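Local coordinates for protein PTS system, IIA component (Streptococcus pneumoniae serotype 4, PDB 5T3U) that probably relays a phosphoryl group as the mannose-type IIA component of a sugar phosphotransferase system associated with fucose utilization, at residues His55-Gln60 with Asn83-Ser88; Ile11-His16 with Thr100-Pro105; Glu63-Asn68 with Leu93-Ile98. All coordinates share one frame; numbering follows the deposited sequence.

Contact 1 (His55-Gln60 with Asn83-Ser88); sequences HYFKNQ and NNVALS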
ATOM      1  N   HIS A  55      -6.213 -19.689 -11.141  1.00 35.00           N
ATOM      2  CA  HIS A  55      -6.294 -19.603 -12.586  1.00 36.13           C
ATOM      3  C   HIS A  55      -6.744 -18.245 -13.100  1.00 35.17           C
ATOM      4  O   HIS A  55      -6.349 -17.842 -14.189  1.00 34.99           O
ATOM      5  CB  HIS A  55      -7.001 -20.802 -13.243  1.00 36.19           C
ATOM      6  CG  HIS A  55      -8.341 -21.108 -12.668  1.00 38.81           C
ATOM      7  ND1 HIS A  55      -9.416 -20.250 -12.795  1.00 40.37           N
ATOM      8  CD2 HIS A  55      -8.802 -22.205 -12.014  1.00 39.37           C
ATOM      9  CE1 HIS A  55     -10.473 -20.785 -12.196  1.00 41.15           C
ATOM     10  NE2 HIS A  55     -10.127 -21.971 -11.721  1.00 41.01           N
ATOM     11  N   TYR A  56      -7.501 -17.519 -12.282  1.00 35.48           N
ATOM     12  CA  TYR A  56      -7.805 -16.115 -12.548  1.00 35.91           C
ATOM     13  C   TYR A  56      -6.532 -15.329 -12.645  1.00 34.26           C
ATOM     14  O   TYR A  56      -6.359 -14.535 -13.575  1.00 33.98           O
ATOM     15  CB  TYR A  56      -8.603 -15.483 -11.409  1.00 37.29           C
ATOM     16  CG  TYR A  56     -10.036 -15.888 -11.285  1.00 43.09           C
ATOM     17  CD1 TYR A  56     -10.804 -16.244 -12.405  1.00 49.63           C
ATOM     18  CD2 TYR A  56     -10.654 -15.874 -10.027  1.00 47.99           C
ATOM     19  CE1 TYR A  56     -12.174 -16.610 -12.255  1.00 52.60           C
ATOM     20  CE2 TYR A  56     -11.986 -16.222  -9.868  1.00 51.56           C
ATOM     21  CZ  TYR A  56     -12.742 -16.589 -10.974  1.00 54.22           C
ATOM     22  OH  TYR A  56     -14.063 -16.921 -10.762  1.00 57.48           O
ATOM     23  N   PHE A  57      -5.655 -15.552 -11.661  1.00 32.82           N
ATOM     24  CA  PHE A  57      -4.320 -14.960 -11.617  1.00 31.58           C
ATOM     25  C   PHE A  57      -3.490 -15.263 -12.868  1.00 31.39           C
ATOM     26  O   PHE A  57      -2.940 -14.358 -13.498  1.00 30.24           O
ATOM     27  CB  PHE A  57      -3.544 -15.393 -10.350  1.00 30.91           C
ATOM     28  CG  PHE A  57      -2.230 -14.683 -10.203  1.00 30.91           C
ATOM     29  CD1 PHE A  57      -2.132 -13.531  -9.442  1.00 32.28           C
ATOM     30  CD2 PHE A  57      -1.108 -15.127 -10.878  1.00 29.87           C
ATOM     31  CE1 PHE A  57      -0.914 -12.833  -9.350  1.00 32.31           C
ATOM     32  CE2 PHE A  57       0.098 -14.448 -10.796  1.00 30.32           C
ATOM     33  CZ  PHE A  57       0.185 -13.285 -10.023  1.00 31.73           C
ATOM     34  N   LYS A  58      -3.380 -16.554 -13.198  1.00 31.24           N
ATOM     35  CA  LYS A  58      -2.641 -16.992 -14.369  1.00 30.71           C
ATOM     36  C   LYS A  58      -3.177 -16.299 -15.609  1.00 30.35           C
ATOM     37  O   LYS A  58      -2.413 -15.768 -16.398  1.00 30.53           O
ATOM     38  CB  LYS A  58      -2.696 -18.525 -14.511  1.00 30.62           C
ATOM     39  CG  LYS A  58      -2.001 -19.088 -15.777  1.00 30.55           C
ATOM     40  CD  LYS A  58      -2.283 -20.610 -15.928  1.00 31.30           C
ATOM     41  CE  LYS A  58      -1.410 -21.269 -17.022  1.00 32.83           C
ATOM     42  NZ  LYS A  58      -1.572 -20.575 -18.355  1.00 32.99           N
ATOM     43  N   ASN A  59      -4.494 -16.303 -15.766  1.00 31.31           N
ATOM     44  CA  ASN A  59      -5.165 -15.644 -16.890  1.00 31.65           C
ATOM     45  C   ASN A  59      -4.903 -14.149 -16.999  1.00 31.09           C
ATOM     46  O   ASN A  59      -4.718 -13.639 -18.101  1.00 31.30           O
ATOM     47  CB  ASN A  59      -6.690 -15.911 -16.829  1.00 32.74           C
ATOM     48  CG  ASN A  59      -7.067 -17.314 -17.310  1.00 36.83           C
ATOM     49  OD1 ASN A  59      -6.246 -18.038 -17.890  1.00 40.65           O
ATOM     50  ND2 ASN A  59      -8.320 -17.703 -17.076  1.00 41.03           N
ATOM     51  N   GLN A  60      -4.890 -13.431 -15.870  1.00 31.26           N
ATOM     52  CA  GLN A  60      -4.547 -11.985 -15.880  1.00 30.12           C
ATOM     53  C   GLN A  60      -3.131 -11.737 -16.399  1.00 29.86           C
ATOM     54  O   GLN A  60      -2.918 -10.808 -17.201  1.00 29.28           O
ATOM     55  CB  GLN A  60      -4.691 -11.332 -14.485  1.00 30.79           C
ATOM     56  CG  GLN A  60      -6.073 -11.399 -13.869  1.00 30.80           C
ATOM     57  CD  GLN A  60      -7.033 -10.425 -14.499  1.00 35.99           C
ATOM     58  OE1 GLN A  60      -7.440 -10.596 -15.654  1.00 37.71           O
ATOM     59  NE2 GLN A  60      -7.421  -9.379 -13.730  1.00 36.83           N
ATOM     60  N   ASN A  83       1.298 -13.734  -3.767  1.00 28.47           N
ATOM     61  CA  ASN A  83       2.728 -13.906  -4.031  1.00 28.51           C
ATOM     62  C   ASN A  83       3.113 -15.367  -4.245  1.00 29.27           C
ATOM     63  O   ASN A  83       3.950 -15.637  -5.089  1.00 28.92           O
ATOM     64  CB  ASN A  83       3.604 -13.348  -2.931  1.00 28.07           C
ATOM     65  CG  ASN A  83       4.989 -13.011  -3.427  1.00 27.12           C
ATOM     66  OD1 ASN A  83       5.959 -13.708  -3.138  1.00 29.77           O
ATOM     67  ND2 ASN A  83       5.086 -11.961  -4.203  1.00 22.40           N
ATOM     68  N   ASN A  84       2.535 -16.291  -3.454  1.00 29.36           N
ATOM     69  CA  ASN A  84       2.864 -17.722  -3.598  1.00 30.11           C
ATOM     70  C   ASN A  84       2.533 -18.236  -5.008  1.00 30.18           C
ATOM     71  O   ASN A  84       3.334 -18.935  -5.639  1.00 31.28           O
ATOM     72  CB  ASN A  84       2.124 -18.577  -2.565  1.00 29.31           C
ATOM     73  CG  ASN A  84       2.663 -18.409  -1.149  1.00 30.23           C
ATOM     74  OD1 ASN A  84       3.823 -18.024  -0.926  1.00 29.08           O
ATOM     75  ND2 ASN A  84       1.813 -18.716  -0.180  1.00 30.06           N
ATOM     76  N   VAL A  85       1.341 -17.880  -5.473  1.00 29.90           N
ATOM     77  CA  VAL A  85       0.853 -18.242  -6.788  1.00 30.03           C
ATOM     78  C   VAL A  85       1.721 -17.636  -7.907  1.00 30.86           C
ATOM     79  O   VAL A  85       2.145 -18.351  -8.841  1.00 31.03           O
ATOM     80  CB  VAL A  85      -0.652 -17.876  -6.922  1.00 29.93           C
ATOM     81  CG1 VAL A  85      -1.131 -17.954  -8.350  1.00 29.97           C
ATOM     82  CG2 VAL A  85      -1.513 -18.796  -6.052  1.00 27.88           C
ATOM     83  N   ALA A  86       2.012 -16.337  -7.812  1.00 30.14           N
ATOM     84  CA  ALA A  86       2.829 -15.668  -8.824  1.00 30.17           C
ATOM     85  C   ALA A  86       4.183 -16.369  -9.008  1.00 30.43           C
ATOM     86  O   ALA A  86       4.627 -16.621 -10.145  1.00 30.71           O
ATOM     87  CB  ALA A  86       3.044 -14.212  -8.462  1.00 28.62           C
ATOM     88  N   LEU A  87       4.858 -16.629  -7.892  1.00 30.06           N
ATOM     89  CA  LEU A  87       6.183 -17.203  -7.932  1.00 31.19           C
ATOM     90  C   LEU A  87       6.154 -18.635  -8.510  1.00 31.48           C
ATOM     91  O   LEU A  87       6.997 -18.984  -9.335  1.00 31.48           O
ATOM     92  CB  LEU A  87       6.829 -17.200  -6.539  1.00 30.85           C
ATOM     93  CG  LEU A  87       8.298 -17.645  -6.489  1.00 32.32           C
ATOM     94  CD1 LEU A  87       9.225 -16.705  -7.229  1.00 28.12           C
ATOM     95  CD2 LEU A  87       8.774 -17.796  -5.038  1.00 34.44           C
ATOM     96  N   SER A  88       5.177 -19.441  -8.099  1.00 31.46           N
ATOM     97  CA  SER A  88       5.136 -20.811  -8.583  1.00 31.49           C
ATOM     98  C   SER A  88       4.777 -20.856 -10.060  1.00 32.57           C
ATOM     99  O   SER A  88       5.426 -21.567 -10.825  1.00 32.70           O
ATOM    100  CB  SER A  88       4.225 -21.695  -7.728  1.00 30.39           C
ATOM    101  OG  SER A  88       4.994 -22.359  -6.730  1.00 30.24           O
TER
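F57 of helix 50-65 brings its ring up to V85 and A86 of helix 81-90, joining two neighbouring helices of the alpha/beta fold, in which helices cover a four-stranded parallel sheet. A phenylalanine suits the place because its flat, wide group can fill the groove between helices and also reach the sheet: the same ring touches L12 and A14 of strand 7-16, L42 of strand 39-44 and F90 of the facing helix. Its CG is turned anti to the backbone N (chi1 -174°), which extends the ring outward from its helix. The near part of the ring belongs to V85, whose CG1 lies 3.8 Å from F57 CD2, the two side chains sliding past each other in opposite directions. V85 CG1 also lies 4.0 Å from F57 CB, so the branched valine follows the phenylalanine from its root onto the ring. Further out, A86 takes over. Its small side chain lets the ring come up close to the helix backbone, F57 CE2 standing 3.6 Å from A86 CA. The outermost ring carbon makes the shortest contact: F57 CZ is 3.4 Å from A86 CB, approached obliquely to the ring.

Contact 2 (Ile11-His16 with Thr100-Pro105); sequences ILVASH and TGFNIP
F102 reaches from the loop after strand 96-100 to V13, in the middle of strand 7-16. From CB the phenylalanine is directed at the strand, but CB itself stays well short of it. A chi1 of 78° places CG between the backbone N and the carbonyl carbon, and from there the ring spans the distance that the backbones leave open, 9.0 Å between F102 CA and V13 CA. Contact begins at the far half of the ring. F102 CE1 lies 3.7 Å from V13 CG1, and A14 O lies at the ring edge, close to the ring plane, 4.3 Å from F102 CE1. At the other meta carbon, F102 CE2 is 3.8 Å from V13 CG1. The tip, F102 CZ, presses to 3.2 Å from V13 CG1, a tight fit for two carbons. One valine methyl thus serves three ring atoms, the two side chains crossing at about a right angle.

The strand is an inner one of the parallel 2-1-3-4 sheet of this mannose-type IIA fold, and valine suits it by offering a compact branched surface, which L107 of helix 104-112 also covers. F19 meets the ring of F102 with its plane turned by about 40°. In relatives the phosphorylated histidine lies at the end of the first strand, consistent with the place of H16 here. S15 OG donates a hydrogen bond to H16 O (2.9 Å), coming from above the carbonyl plane (61° out of it). Past F102, N103 caps helix 104-112 by receiving L106 N on its OD1, while its ND2 binds G101 O of the second subunit.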
ATOM      1  N   ILE A  11       0.980  -4.151 -15.901  1.00 27.74           N
ATOM      2  CA  ILE A  11       1.122  -4.220 -14.455  1.00 27.09           C
ATOM      3  C   ILE A  11      -0.051  -4.968 -13.909  1.00 26.48           C
ATOM      4  O   ILE A  11      -1.184  -4.620 -14.183  1.00 26.97           O
ATOM      5  CB  ILE A  11       1.207  -2.796 -13.785  1.00 27.36           C
ATOM      6  CG1 ILE A  11       2.398  -1.978 -14.311  1.00 28.21           C
ATOM      7  CG2 ILE A  11       1.276  -2.893 -12.212  1.00 26.21           C
ATOM      8  CD1 ILE A  11       2.310  -0.514 -13.903  1.00 31.93           C
ATOM      9  N   LEU A  12       0.208  -6.007 -13.133  1.00 26.43           N
ATOM     10  CA  LEU A  12      -0.876  -6.622 -12.390  1.00 26.64           C
ATOM     11  C   LEU A  12      -0.679  -6.337 -10.901  1.00 25.95           C
ATOM     12  O   LEU A  12       0.393  -6.610 -10.358  1.00 25.46           O
ATOM     13  CB  LEU A  12      -0.906  -8.133 -12.620  1.00 26.51           C
ATOM     14  CG  LEU A  12      -1.922  -8.938 -11.802  1.00 28.28           C
ATOM     15  CD1 LEU A  12      -3.397  -8.574 -12.111  1.00 26.43           C
ATOM     16  CD2 LEU A  12      -1.679 -10.406 -12.024  1.00 30.30           C
ATOM     17  N   VAL A  13      -1.704  -5.797 -10.252  1.00 25.20           N
ATOM     18  CA  VAL A  13      -1.604  -5.499  -8.822  1.00 24.53           C
ATOM     19  C   VAL A  13      -2.485  -6.519  -8.151  1.00 25.46           C
ATOM     20  O   VAL A  13      -3.705  -6.551  -8.413  1.00 24.61           O
ATOM     21  CB  VAL A  13      -2.170  -4.103  -8.462  1.00 24.08           C
ATOM     22  CG1 VAL A  13      -1.781  -3.716  -7.064  1.00 23.06           C
ATOM     23  CG2 VAL A  13      -1.707  -3.042  -9.442  1.00 24.77           C
ATOM     24  N   ALA A  14      -1.902  -7.340  -7.282  1.00 25.03           N
ATOM     25  CA  ALA A  14      -2.671  -8.434  -6.675  1.00 25.79           C
ATOM     26  C   ALA A  14      -2.535  -8.471  -5.161  1.00 25.65           C
ATOM     27  O   ALA A  14      -1.468  -8.246  -4.648  1.00 26.25           O
ATOM     28  CB  ALA A  14      -2.231  -9.767  -7.262  1.00 26.26           C
ATOM     29  N   SER A  15      -3.614  -8.787  -4.442  1.00 26.22           N
ATOM     30  CA  SER A  15      -3.535  -8.863  -2.992  1.00 26.44           C
ATOM     31  C   SER A  15      -4.653  -9.737  -2.440  1.00 27.73           C
ATOM     32  O   SER A  15      -5.645 -10.004  -3.128  1.00 28.92           O
ATOM     33  CB  SER A  15      -3.700  -7.446  -2.409  1.00 26.03           C
ATOM     34  OG  SER A  15      -5.014  -6.987  -2.658  1.00 25.35           O
ATOM     35  N   HIS A  16      -4.535 -10.154  -1.186  1.00 28.34           N
ATOM     36  CA  HIS A  16      -5.758 -10.506  -0.430  1.00 29.04           C
ATOM     37  C   HIS A  16      -6.621  -9.236  -0.311  1.00 29.15           C
ATOM     38  O   HIS A  16      -6.087  -8.130  -0.213  1.00 28.20           O
ATOM     39  CB  HIS A  16      -5.396 -10.960   0.969  1.00 28.83           C
ATOM     40  CG  HIS A  16      -4.615 -12.235   1.011  1.00 31.02           C
ATOM     41  ND1 HIS A  16      -3.241 -12.268   0.880  1.00 32.87           N
ATOM     42  CD2 HIS A  16      -5.002 -13.511   1.242  1.00 30.89           C
ATOM     43  CE1 HIS A  16      -2.818 -13.513   1.016  1.00 30.82           C
ATOM     44  NE2 HIS A  16      -3.869 -14.289   1.206  1.00 33.65           N
ATOM     45  N   THR A 100       7.071  -7.552  -4.180  1.00 25.19           N
ATOM     46  CA  THR A 100       6.096  -7.658  -3.112  1.00 24.85           C
ATOM     47  C   THR A 100       6.166  -6.458  -2.139  1.00 24.67           C
ATOM     48  O   THR A 100       7.071  -5.639  -2.242  1.00 24.09           O
ATOM     49  CB  THR A 100       6.167  -9.022  -2.349  1.00 24.44           C
ATOM     50  OG1 THR A 100       5.011  -9.131  -1.517  1.00 24.67           O
ATOM     51  CG2 THR A 100       7.371  -9.095  -1.467  1.00 22.40           C
ATOM     52  N   GLY A 101       5.206  -6.357  -1.221  1.00 24.87           N
ATOM     53  CA  GLY A 101       5.224  -5.259  -0.237  1.00 25.04           C
ATOM     54  C   GLY A 101       5.048  -3.870  -0.842  1.00 25.95           C
ATOM     55  O   GLY A 101       5.499  -2.871  -0.252  1.00 25.82           O
ATOM     56  N   PHE A 102       4.369  -3.783  -1.996  1.00 25.72           N
ATOM     57  CA  PHE A 102       4.251  -2.518  -2.725  1.00 24.96           C
ATOM     58  C   PHE A 102       3.522  -1.407  -1.964  1.00 25.68           C
ATOM     59  O   PHE A 102       2.661  -1.673  -1.107  1.00 26.49           O
ATOM     60  CB  PHE A 102       3.583  -2.719  -4.108  1.00 25.38           C
ATOM     61  CG  PHE A 102       2.074  -2.867  -4.071  1.00 25.34           C
ATOM     62  CD1 PHE A 102       1.481  -4.127  -3.983  1.00 26.69           C
ATOM     63  CD2 PHE A 102       1.249  -1.757  -4.184  1.00 25.51           C
ATOM     64  CE1 PHE A 102       0.065  -4.272  -3.962  1.00 26.72           C
ATOM     65  CE2 PHE A 102      -0.146  -1.885  -4.154  1.00 27.55           C
ATOM     66  CZ  PHE A 102      -0.739  -3.152  -4.052  1.00 26.90           C
ATOM     67  N   ASN A 103       3.830  -0.171  -2.336  1.00 25.35           N
ATOM     68  CA  ASN A 103       3.177   1.002  -1.782  1.00 26.22           C
ATOM     69  C   ASN A 103       2.701   1.903  -2.934  1.00 25.83           C
ATOM     70  O   ASN A 103       2.873   1.563  -4.103  1.00 25.36           O
ATOM     71  CB  ASN A 103       4.112   1.731  -0.786  1.00 25.54           C
ATOM     72  CG  ASN A 103       5.431   2.132  -1.403  1.00 26.89           C
ATOM     73  OD1 ASN A 103       5.620   1.989  -2.620  1.00 25.25           O
ATOM     74  ND2 ASN A 103       6.362   2.646  -0.576  1.00 25.82           N
ATOM     75  N   ILE A 104       2.050   3.017  -2.619  1.00 25.86           N
ATOM     76  CA  ILE A 104       1.539   3.893  -3.678  1.00 25.93           C
ATOM     77  C   ILE A 104       2.696   4.456  -4.522  1.00 26.48           C
ATOM     78  O   ILE A 104       2.626   4.438  -5.735  1.00 26.71           O
ATOM     79  CB  ILE A 104       0.566   4.964  -3.108  1.00 25.88           C
ATOM     80  CG1 ILE A 104      -0.820   4.355  -2.974  1.00 24.23           C
ATOM     81  CG2 ILE A 104       0.516   6.289  -3.968  1.00 25.40           C
ATOM     82  CD1 ILE A 104      -1.518   4.024  -4.287  1.00 25.45           C
ATOM     83  N   PRO A 105       3.799   4.898  -3.887  1.00 27.03           N
ATOM     84  CA  PRO A 105       4.917   5.407  -4.715  1.00 26.56           C
ATOM     85  C   PRO A 105       5.449   4.439  -5.790  1.00 26.75           C
ATOM     86  O   PRO A 105       5.731   4.885  -6.912  1.00 26.66           O
ATOM     87  CB  PRO A 105       6.001   5.693  -3.679  1.00 26.63           C
ATOM     88  CG  PRO A 105       5.205   6.103  -2.442  1.00 26.61           C
ATOM     89  CD  PRO A 105       4.055   5.125  -2.444  1.00 27.42           C
TER

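Contact 3 (Glu63-Asn68 with Leu93-Ile98); sequences ELLDSN and LDSVDI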
ATOM      1  N   GLU A  63      -2.919 -12.737 -20.296  1.00 32.37           N
ATOM      2  CA  GLU A  63      -3.585 -11.740 -21.130  1.00 33.41           C
ATOM      3  C   GLU A  63      -2.858 -10.402 -21.223  1.00 32.93           C
ATOM      4  O   GLU A  63      -2.877  -9.738 -22.258  1.00 33.05           O
ATOM      5  CB  GLU A  63      -5.039 -11.568 -20.706  1.00 33.70           C
ATOM      6  CG  GLU A  63      -5.873 -12.762 -21.144  1.00 37.87           C
ATOM      7  CD  GLU A  63      -7.199 -12.866 -20.419  1.00 43.65           C
ATOM      8  OE1 GLU A  63      -7.604 -14.017 -20.141  1.00 48.31           O
ATOM      9  OE2 GLU A  63      -7.829 -11.818 -20.126  1.00 45.15           O
ATOM     10  N   LEU A  64      -2.168 -10.029 -20.155  1.00 32.92           N
ATOM     11  CA  LEU A  64      -1.375  -8.819 -20.167  1.00 31.61           C
ATOM     12  C   LEU A  64      -0.180  -9.039 -21.084  1.00 31.59           C
ATOM     13  O   LEU A  64       0.230  -8.123 -21.786  1.00 31.81           O
ATOM     14  CB  LEU A  64      -0.989  -8.393 -18.733  1.00 30.78           C
ATOM     15  CG  LEU A  64      -2.085  -7.613 -17.962  1.00 30.03           C
ATOM     16  CD1 LEU A  64      -1.724  -7.395 -16.475  1.00 26.40           C
ATOM     17  CD2 LEU A  64      -2.423  -6.253 -18.629  1.00 28.82           C
ATOM     18  N   LEU A  65       0.363 -10.254 -21.104  1.00 31.60           N
ATOM     19  CA  LEU A  65       1.471 -10.571 -22.027  1.00 31.56           C
ATOM     20  C   LEU A  65       1.098 -10.578 -23.522  1.00 31.96           C
ATOM     21  O   LEU A  65       2.001 -10.474 -24.397  1.00 31.82           O
ATOM     22  CB  LEU A  65       2.227 -11.855 -21.628  1.00 30.93           C
ATOM     23  CG  LEU A  65       3.094 -11.832 -20.357  1.00 30.91           C
ATOM     24  CD1 LEU A  65       3.349 -13.269 -19.846  1.00 27.95           C
ATOM     25  CD2 LEU A  65       4.411 -11.065 -20.550  1.00 29.86           C
ATOM     26  N   ASP A  66      -0.197 -10.656 -23.826  1.00 32.20           N
ATOM     27  CA  ASP A  66      -0.627 -10.549 -25.220  1.00 33.82           C
ATOM     28  C   ASP A  66      -0.431  -9.142 -25.747  1.00 34.32           C
ATOM     29  O   ASP A  66      -0.342  -8.963 -26.957  1.00 33.57           O
ATOM     30  CB  ASP A  66      -2.097 -10.923 -25.418  1.00 33.97           C
ATOM     31  CG  ASP A  66      -2.382 -12.368 -25.135  1.00 38.04           C
ATOM     32  OD1 ASP A  66      -1.511 -13.229 -25.391  1.00 39.27           O
ATOM     33  OD2 ASP A  66      -3.509 -12.651 -24.644  1.00 43.83           O
ATOM     34  N   SER A  67      -0.388  -8.156 -24.828  1.00 34.12           N
ATOM     35  CA  SER A  67      -0.370  -6.720 -25.158  1.00 33.78           C
ATOM     36  C   SER A  67       0.853  -5.982 -24.678  1.00 32.48           C
ATOM     37  O   SER A  67       0.982  -4.781 -24.926  1.00 31.95           O
ATOM     38  CB  SER A  67      -1.547  -6.008 -24.477  1.00 34.77           C
ATOM     39  OG  SER A  67      -2.768  -6.411 -25.039  1.00 38.36           O
ATOM     40  N   ASN A  68       1.719  -6.664 -23.945  1.00 30.98           N
ATOM     41  CA  ASN A  68       2.876  -6.003 -23.364  1.00 31.07           C
ATOM     42  C   ASN A  68       4.020  -6.960 -23.481  1.00 31.31           C
ATOM     43  O   ASN A  68       3.798  -8.150 -23.371  1.00 32.55           O
ATOM     44  CB  ASN A  68       2.633  -5.696 -21.862  1.00 30.17           C
ATOM     45  CG  ASN A  68       1.474  -4.778 -21.630  1.00 28.94           C
ATOM     46  OD1 ASN A  68       0.352  -5.228 -21.385  1.00 32.03           O
ATOM     47  ND2 ASN A  68       1.718  -3.490 -21.719  1.00 23.97           N
ATOM     48  N   LEU A  93       9.762 -17.610 -15.932  1.00 35.05           N
ATOM     49  CA  LEU A  93       9.421 -16.725 -17.043  1.00 34.66           C
ATOM     50  C   LEU A  93      10.025 -15.335 -16.854  1.00 35.50           C
ATOM     51  O   LEU A  93       9.523 -14.519 -16.061  1.00 35.60           O
ATOM     52  CB  LEU A  93       7.916 -16.658 -17.267  1.00 34.44           C
ATOM     53  CG  LEU A  93       7.424 -15.941 -18.538  1.00 34.07           C
ATOM     54  CD1 LEU A  93       8.089 -16.461 -19.833  1.00 34.52           C
ATOM     55  CD2 LEU A  93       5.929 -16.067 -18.649  1.00 31.77           C
ATOM     56  N   ASP A  94      11.129 -15.074 -17.553  1.00 35.11           N
ATOM     57  CA  ASP A  94      11.854 -13.827 -17.383  1.00 35.01           C
ATOM     58  C   ASP A  94      11.044 -12.558 -17.706  1.00 34.96           C
ATOM     59  O   ASP A  94      11.351 -11.486 -17.177  1.00 34.64           O
ATOM     60  CB  ASP A  94      13.132 -13.834 -18.216  1.00 35.87           C
ATOM     61  CG  ASP A  94      14.189 -14.800 -17.680  1.00 37.62           C
ATOM     62  OD1 ASP A  94      14.098 -15.271 -16.514  1.00 37.22           O
ATOM     63  OD2 ASP A  94      15.119 -15.096 -18.454  1.00 41.39           O
ATOM     64  N   SER A  95      10.031 -12.673 -18.561  1.00 34.11           N
ATOM     65  CA  SER A  95       9.203 -11.514 -18.914  1.00 34.32           C
ATOM     66  C   SER A  95       8.258 -11.096 -17.762  1.00 33.94           C
ATOM     67  O   SER A  95       7.580 -10.070 -17.852  1.00 34.06           O
ATOM     68  CB  SER A  95       8.374 -11.805 -20.141  1.00 33.12           C
ATOM     69  OG  SER A  95       7.530 -12.897 -19.850  1.00 35.53           O
ATOM     70  N   VAL A  96       8.219 -11.880 -16.689  1.00 33.30           N
ATOM     71  CA  VAL A  96       7.332 -11.557 -15.560  1.00 32.14           C
ATOM     72  C   VAL A  96       8.160 -11.281 -14.327  1.00 32.04           C
ATOM     73  O   VAL A  96       8.856 -12.169 -13.833  1.00 30.72           O
ATOM     74  CB  VAL A  96       6.334 -12.687 -15.255  1.00 32.28           C
ATOM     75  CG1 VAL A  96       5.528 -12.381 -13.970  1.00 31.23           C
ATOM     76  CG2 VAL A  96       5.397 -12.909 -16.439  1.00 31.49           C
ATOM     77  N   ASP A  97       8.084 -10.042 -13.842  1.00 30.90           N
ATOM     78  CA  ASP A  97       8.708  -9.699 -12.577  1.00 30.98           C
ATOM     79  C   ASP A  97       7.702  -9.676 -11.442  1.00 30.21           C
ATOM     80  O   ASP A  97       6.523  -9.424 -11.665  1.00 29.58           O
ATOM     81  CB  ASP A  97       9.431  -8.354 -12.672  1.00 31.28           C
ATOM     82  CG  ASP A  97      10.718  -8.465 -13.447  1.00 34.85           C
ATOM     83  OD1 ASP A  97      11.569  -9.288 -13.038  1.00 35.04           O
ATOM     84  OD2 ASP A  97      10.856  -7.761 -14.478  1.00 36.58           O
ATOM     85  N   ILE A  98       8.191  -9.943 -10.229  1.00 29.61           N
ATOM     86  CA  ILE A  98       7.339  -9.965  -9.032  1.00 28.94           C
ATOM     87  C   ILE A  98       7.956  -9.089  -7.943  1.00 28.05           C
ATOM     88  O   ILE A  98       9.059  -9.372  -7.477  1.00 28.14           O
ATOM     89  CB  ILE A  98       7.127 -11.407  -8.479  1.00 29.52           C
ATOM     90  CG1 ILE A  98       6.630 -12.355  -9.598  1.00 29.34           C
ATOM     91  CG2 ILE A  98       6.146 -11.357  -7.261  1.00 27.16           C
ATOM     92  CD1 ILE A  98       6.687 -13.826  -9.237  1.00 24.38           C
TER
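L65, near the C-terminal end of helix 50-65, is the side chain that meets the other segment, where it touches L93, S95 and V96. Before it, E63 faces outward and forms a salt bridge with R40, as fits a charged residue on the exposed side of a helix. L64 turns instead to the sheet and packs on V71 and L12, an apolar residue for a buried place. L65 comes next, and here the helix meets the turn that leads into strand 96-100, the outermost strand of this chain's parallel sheet. L65 CG sits beside the backbone N and anti to the carbonyl carbon (chi1 -70°), from where the two methyls fork to different partners. L65 CD1 lies 4.0 Å from L93 CD2, the two leucines reaching toward each other tip to tip. L65 CD1 is also 4.0 Å from V96 CG2, on a side chain that crosses it at about a right angle. The other branch, L65 CD2, rests 3.7 Å from S95 OG. Leucine suits the spot because its forked end can serve all three neighbours at once.

Beyond L65 the chain heads for strand 68-75, which N68 opens; on the way S67 N is hydrogen-bonded to L64 O over 3.1 Å. The facing residues are brought together by a type I beta turn from L93 to V96, closed by a hydrogen bond of 3.0 Å between V96 N and L93 O; S95, a corner residue of the turn, turns its CB and OG toward L65. V96 itself is buried, and its carbonyl O accepts a hydrogen bond from K135 NZ of the second subunit. Between the two segments, L65 meets L93 and V96 in hydrophobic contacts and S95 in van der Waals contact with a hydroxyl, so the fit rests on shape rather than on directional bonds.

The three contacts lie within one alpha/beta unit, their centres 12 to 16 Å apart. Along the chain contact 2 closes the widest loop, from strand 7-16 to the region after strand 96-100, and contacts 1 and 3 are nested inside it with their segments alternating. Contacts 1 and 3 share helix 50-65, whose middle packs on helix 81-90 and whose end meets the turn before strand 96-100. Strand 7-16 ties them to contact 2, meeting helix 50-65 at both, with Q60 also resting on L12. N83 likewise touches T100 and I98. All three also reach the second subunit, where T100 pairs antiparallel with a strand of that chain and carries the sheet across the dimer.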